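Local coordinates for protein polyphosphate kinase (Porphyromonas gingivalis, PDB 2O8R) that probably catalyses the reversible transfer of the terminal phosphate of ATP to a growing long-chain polyphosphate, with magnesium as cofactor, at residues L326-M337 against Y352-E363. The protein carries 3 engineered substitutions. Residues are numbered along the deposited sequence; the frame is centred on the assembly and turned at random.
Sequences LSKHLEQAPSLM and YTYDYVVRLLME. With SO4 (sulfate ion), chain I.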
loop_
_atom_site.group_PDB
_atom_site.type_symbol
_atom_site.label_atom_id
_atom_site.label_comp_id
_atom_site.label_asym_id
_atom_site.label_seq_id
_atom_site.Cartn_x
_atom_site.Cartn_y
_atom_site.Cartn_z
ATOM N N LEU A 326 -13.586 -3.879 26.877
ATOM C CA LEU A 326 -12.527 -3.191 27.586
ATOM C C LEU A 326 -12.400 -3.816 28.958
ATOM O O LEU A 326 -13.263 -4.587 29.384
ATOM C CB LEU A 326 -12.851 -1.707 27.729
ATOM C CG LEU A 326 -13.319 -1.000 26.461
ATOM C CD1 LEU A 326 -13.651 0.449 26.756
ATOM C CD2 LEU A 326 -12.236 -1.086 25.392
ATOM N N SER A 327 -11.310 -3.491 29.637
ATOM C CA SER A 327 -11.174 -3.788 31.046
ATOM C C SER A 327 -11.664 -2.557 31.816
ATOM O O SER A 327 -11.043 -1.491 31.728
ATOM C CB SER A 327 -9.713 -4.087 31.361
ATOM O OG SER A 327 -9.404 -3.892 32.729
ATOM N N LYS A 328 -12.777 -2.704 32.544
ATOM C CA LYS A 328 -13.339 -1.619 33.369
ATOM C C LYS A 328 -12.320 -1.155 34.402
ATOM O O LYS A 328 -12.113 0.044 34.584
ATOM C CB LYS A 328 -14.634 -2.037 34.093
ATOM C CG LYS A 328 -15.649 -2.856 33.285
ATOM C CD LYS A 328 -16.231 -2.106 32.085
ATOM C CE LYS A 328 -17.663 -1.648 32.332
ATOM N NZ LYS A 328 -18.666 -2.663 31.907
ATOM N N HIS A 329 -11.679 -2.127 35.047
ATOM C CA HIS A 329 -10.671 -1.892 36.070
ATOM C C HIS A 329 -9.566 -0.983 35.565
ATOM O O HIS A 329 -9.321 0.088 36.135
ATOM C CB HIS A 329 -10.070 -3.217 36.492
ATOM C CG HIS A 329 -9.870 -3.338 37.962
ATOM N ND1 HIS A 329 -10.783 -3.964 38.784
ATOM C CD2 HIS A 329 -8.870 -2.903 38.766
ATOM C CE1 HIS A 329 -10.347 -3.917 40.031
ATOM N NE2 HIS A 329 -9.189 -3.278 40.047
ATOM N N LEU A 330 -8.911 -1.407 34.486
ATOM C CA LEU A 330 -7.927 -0.569 33.800
ATOM C C LEU A 330 -8.473 0.812 33.468
ATOM O O LEU A 330 -7.807 1.819 33.713
ATOM C CB LEU A 330 -7.466 -1.225 32.505
ATOM C CG LEU A 330 -6.069 -1.815 32.452
ATOM C CD1 LEU A 330 -5.665 -1.881 31.015
ATOM C CD2 LEU A 330 -5.089 -0.961 33.221
ATOM N N GLU A 331 -9.687 0.849 32.919
ATOM C CA GLU A 331 -10.295 2.100 32.477
ATOM C C GLU A 331 -10.550 3.067 33.624
ATOM O O GLU A 331 -10.581 4.275 33.421
ATOM C CB GLU A 331 -11.602 1.837 31.732
ATOM C CG GLU A 331 -11.441 1.132 30.397
ATOM C CD GLU A 331 -10.723 1.962 29.351
ATOM O OE1 GLU A 331 -10.725 3.207 29.441
ATOM O OE2 GLU A 331 -10.162 1.361 28.423
ATOM N N GLN A 332 -10.722 2.543 34.832
ATOM C CA GLN A 332 -11.068 3.411 35.946
ATOM C C GLN A 332 -9.881 3.766 36.842
ATOM O O GLN A 332 -10.051 4.427 37.866
ATOM C CB GLN A 332 -12.287 2.877 36.730
ATOM C CG GLN A 332 -12.122 1.535 37.458
ATOM C CD GLN A 332 -13.462 0.828 37.715
ATOM O OE1 GLN A 332 -14.409 0.942 36.924
ATOM N NE2 GLN A 332 -13.535 0.085 38.816
ATOM N N ALA A 333 -8.687 3.332 36.447
ATOM C CA ALA A 333 -7.442 3.783 37.082
ATOM C C ALA A 333 -7.100 5.222 36.629
ATOM O O ALA A 333 -7.592 5.681 35.599
ATOM C CB ALA A 333 -6.303 2.813 36.766
ATOM N N PRO A 334 -6.278 5.953 37.411
ATOM C CA PRO A 334 -5.957 7.341 37.052
ATOM C C PRO A 334 -5.200 7.473 35.737
ATOM O O PRO A 334 -5.335 8.480 35.045
ATOM C CB PRO A 334 -5.070 7.805 38.204
ATOM C CG PRO A 334 -4.541 6.560 38.809
ATOM C CD PRO A 334 -5.629 5.554 38.673
ATOM N N SER A 335 -4.401 6.463 35.413
ATOM C CA SER A 335 -3.762 6.348 34.111
ATOM C C SER A 335 -3.442 4.884 33.915
ATOM O O SER A 335 -3.339 4.135 34.893
ATOM C CB SER A 335 -2.478 7.170 34.054
ATOM O OG SER A 335 -1.448 6.545 34.800
ATOM N N LEU A 336 -3.276 4.486 32.655
ATOM C CA LEU A 336 -3.035 3.094 32.306
ATOM C C LEU A 336 -1.792 2.543 32.978
ATOM O O LEU A 336 -1.825 1.439 33.523
ATOM C CB LEU A 336 -2.983 2.897 30.794
ATOM C CG LEU A 336 -4.363 2.975 30.137
ATOM C CD1 LEU A 336 -4.208 3.059 28.647
ATOM C CD2 LEU A 336 -5.271 1.790 30.538
HETATM N N MSE A 337 -0.716 3.323 32.987
HETATM C CA MSE A 337 0.517 2.877 33.638
HETATM C C MSE A 337 0.336 2.697 35.133
HETATM O O MSE A 337 0.963 1.829 35.739
HETATM C CB MSE A 337 1.642 3.858 33.397
HETATM C CG MSE A 337 1.913 4.093 31.958
HETATM SE SE MSE A 337 3.259 5.445 31.848
HETATM C CE MSE A 337 4.827 4.295 31.946
ATOM N N TYR A 352 -10.970 -8.570 23.508
ATOM C CA TYR A 352 -10.635 -7.240 23.989
ATOM C C TYR A 352 -10.039 -6.461 22.829
ATOM O O TYR A 352 -9.657 -7.073 21.825
ATOM C CB TYR A 352 -9.603 -7.323 25.099
ATOM C CG TYR A 352 -10.135 -7.822 26.422
ATOM C CD1 TYR A 352 -10.527 -6.929 27.411
ATOM C CD2 TYR A 352 -10.225 -9.183 26.692
ATOM C CE1 TYR A 352 -11.002 -7.365 28.623
ATOM C CE2 TYR A 352 -10.711 -9.638 27.906
ATOM C CZ TYR A 352 -11.099 -8.722 28.872
ATOM O OH TYR A 352 -11.577 -9.166 30.091
ATOM N N THR A 353 -9.957 -5.130 22.962
ATOM C CA THR A 353 -9.314 -4.288 21.946
ATOM C C THR A 353 -7.841 -4.560 21.839
ATOM O O THR A 353 -7.235 -5.167 22.718
ATOM C CB THR A 353 -9.415 -2.753 22.224
ATOM O OG1 THR A 353 -9.702 -2.517 23.607
ATOM C CG2 THR A 353 -10.464 -2.084 21.326
ATOM N N TYR A 354 -7.272 -4.071 20.748
ATOM C CA TYR A 354 -5.844 -4.050 20.555
ATOM C C TYR A 354 -5.256 -2.767 21.142
ATOM O O TYR A 354 -4.037 -2.634 21.284
ATOM C CB TYR A 354 -5.549 -4.122 19.062
ATOM C CG TYR A 354 -5.620 -5.516 18.476
ATOM C CD1 TYR A 354 -6.831 -6.069 18.077
ATOM C CD2 TYR A 354 -4.467 -6.276 18.308
ATOM C CE1 TYR A 354 -6.899 -7.346 17.528
ATOM C CE2 TYR A 354 -4.523 -7.554 17.766
ATOM C CZ TYR A 354 -5.738 -8.086 17.372
ATOM O OH TYR A 354 -5.781 -9.354 16.821
ATOM N N ASP A 355 -6.137 -1.843 21.517
ATOM C CA ASP A 355 -5.758 -0.462 21.811
ATOM C C ASP A 355 -4.852 -0.224 23.016
ATOM O O ASP A 355 -4.211 0.816 23.112
ATOM C CB ASP A 355 -7.011 0.386 21.931
ATOM C CG ASP A 355 -7.785 0.438 20.648
ATOM O OD1 ASP A 355 -7.207 0.095 19.594
ATOM O OD2 ASP A 355 -8.965 0.826 20.687
ATOM N N TYR A 356 -4.778 -1.181 23.924
ATOM C CA TYR A 356 -4.035 -0.950 25.145
ATOM C C TYR A 356 -2.539 -0.811 24.944
ATOM O O TYR A 356 -1.902 -0.029 25.632
ATOM C CB TYR A 356 -4.354 -2.008 26.199
ATOM C CG TYR A 356 -5.727 -1.842 26.814
ATOM C CD1 TYR A 356 -6.693 -2.834 26.677
ATOM C CD2 TYR A 356 -6.069 -0.674 27.516
ATOM C CE1 TYR A 356 -7.957 -2.681 27.232
ATOM C CE2 TYR A 356 -7.341 -0.508 28.066
ATOM C CZ TYR A 356 -8.276 -1.521 27.925
ATOM O OH TYR A 356 -9.536 -1.382 28.469
ATOM N N VAL A 357 -1.981 -1.549 23.996
ATOM C CA VAL A 357 -0.548 -1.464 23.729
ATOM C C VAL A 357 -0.146 -0.046 23.297
ATOM O O VAL A 357 0.761 0.558 23.891
ATOM C CB VAL A 357 -0.097 -2.532 22.696
ATOM C CG1 VAL A 357 1.358 -2.319 22.269
ATOM C CG2 VAL A 357 -0.301 -3.938 23.264
ATOM N N VAL A 358 -0.839 0.495 22.298
ATOM C CA VAL A 358 -0.490 1.815 21.763
ATOM C C VAL A 358 -0.858 2.976 22.715
ATOM O O VAL A 358 -0.078 3.907 22.883
ATOM C CB VAL A 358 -1.065 2.025 20.349
ATOM C CG1 VAL A 358 -2.576 1.917 20.365
ATOM C CG2 VAL A 358 -0.625 3.365 19.775
ATOM N N ARG A 359 -2.033 2.897 23.339
ATOM C CA ARG A 359 -2.444 3.789 24.428
ATOM C C ARG A 359 -1.375 3.895 25.523
ATOM O O ARG A 359 -1.015 4.994 25.967
ATOM C CB ARG A 359 -3.702 3.235 25.072
ATOM C CG ARG A 359 -4.815 4.207 25.175
ATOM C CD ARG A 359 -5.974 3.695 24.376
ATOM N NE ARG A 359 -7.047 3.059 25.153
ATOM C CZ ARG A 359 -7.371 3.306 26.423
ATOM N NH1 ARG A 359 -8.384 2.656 26.968
ATOM N NH2 ARG A 359 -6.721 4.200 27.151
ATOM N N LEU A 360 -0.888 2.733 25.959
ATOM C CA LEU A 360 0.166 2.653 26.944
ATOM C C LEU A 360 1.416 3.322 26.408
ATOM O O LEU A 360 2.008 4.175 27.065
ATOM C CB LEU A 360 0.463 1.198 27.302
ATOM C CG LEU A 360 1.295 1.111 28.574
ATOM C CD1 LEU A 360 0.443 1.569 29.742
ATOM C CD2 LEU A 360 1.786 -0.293 28.801
ATOM N N LEU A 361 1.798 2.943 25.196
ATOM C CA LEU A 361 2.933 3.573 24.537
ATOM C C LEU A 361 2.789 5.087 24.485
ATOM O O LEU A 361 3.758 5.805 24.710
ATOM C CB LEU A 361 3.145 3.003 23.138
ATOM C CG LEU A 361 3.814 1.626 23.134
ATOM C CD1 LEU A 361 3.854 1.069 21.729
ATOM C CD2 LEU A 361 5.210 1.695 23.731
HETATM N N MSE A 362 1.577 5.567 24.224
HETATM C CA MSE A 362 1.327 7.006 24.161
HETATM C C MSE A 362 1.416 7.674 25.525
HETATM O O MSE A 362 1.937 8.782 25.634
HETATM C CB MSE A 362 -0.023 7.300 23.526
HETATM C CG MSE A 362 -0.055 7.095 22.032
HETATM SE SE MSE A 362 -1.825 7.482 21.314
HETATM C CE MSE A 362 -2.759 5.821 21.638
ATOM N N GLU A 363 0.910 7.006 26.560
ATOM C CA GLU A 363 1.084 7.509 27.923
ATOM C C GLU A 363 2.557 7.687 28.174
ATOM O O GLU A 363 2.997 8.790 28.493
ATOM C CB GLU A 363 0.464 6.573 28.974
ATOM C CG GLU A 363 -1.007 6.859 29.183
ATOM C CD GLU A 363 -1.627 6.169 30.382
ATOM O OE1 GLU A 363 -0.899 5.575 31.213
ATOM O OE2 GLU A 363 -2.873 6.225 30.485
HETATM S S SO4 I . -10.295 2.590 23.125
HETATM O O1 SO4 I . -11.129 3.417 23.994
HETATM O O2 SO4 I . -10.917 1.282 22.925
HETATM O O3 SO4 I . -10.146 3.241 21.827
HETATM O O4 SO4 I . -8.991 2.420 23.742
#
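A knob-into-hole contact, clasped by carboxylate and hydroxyl hydrogen bonds, joins helix 355-365 of the first phospholipase D-like C-terminal domain to the two short helices that precede strand 345-349. The knob is L336, lodged among Y356, R359, L360 and E363. Its CD2 approaches the Y356 ring obliquely, CD1 rests against CB and CG of R359, whose side chain it crosses at about a right angle, and CB packs against L360 CD1, which also meets M337 CG. S335 is the N-cap of helix 336-342, its hydroxyl accepting from E338 N. E363, extended beyond CG, brings its carboxylate to the two N-H groups at the helix start: OE2 accepts from L336 N through its syn lone pair at 2.8 Å, and OE1 from M337 N at 2.9 Å, on the syn side but 19° out of plane. Two bonds thus fix the carboxylate's rotation, and the helix N-terminus probably stabilises its negative charge.

At the N-terminal end of helix 355-365, the Y356 hydroxyl takes a bond from S327 N (3.0 Å) and gives one to the anti lone pair of E331 OE2 (2.8 Å). L330 CD1 sits over one ring face, offset toward the rim, in a CH-pi contact. The Y352 hydroxyl is hydrogen-bonded to OE2 of E690 in helix 678-691. E331, bent at chi2 (-67°), brings OE2 to the R359 guanidinium edge, forming a salt bridge with NH1 at 2.6 Å.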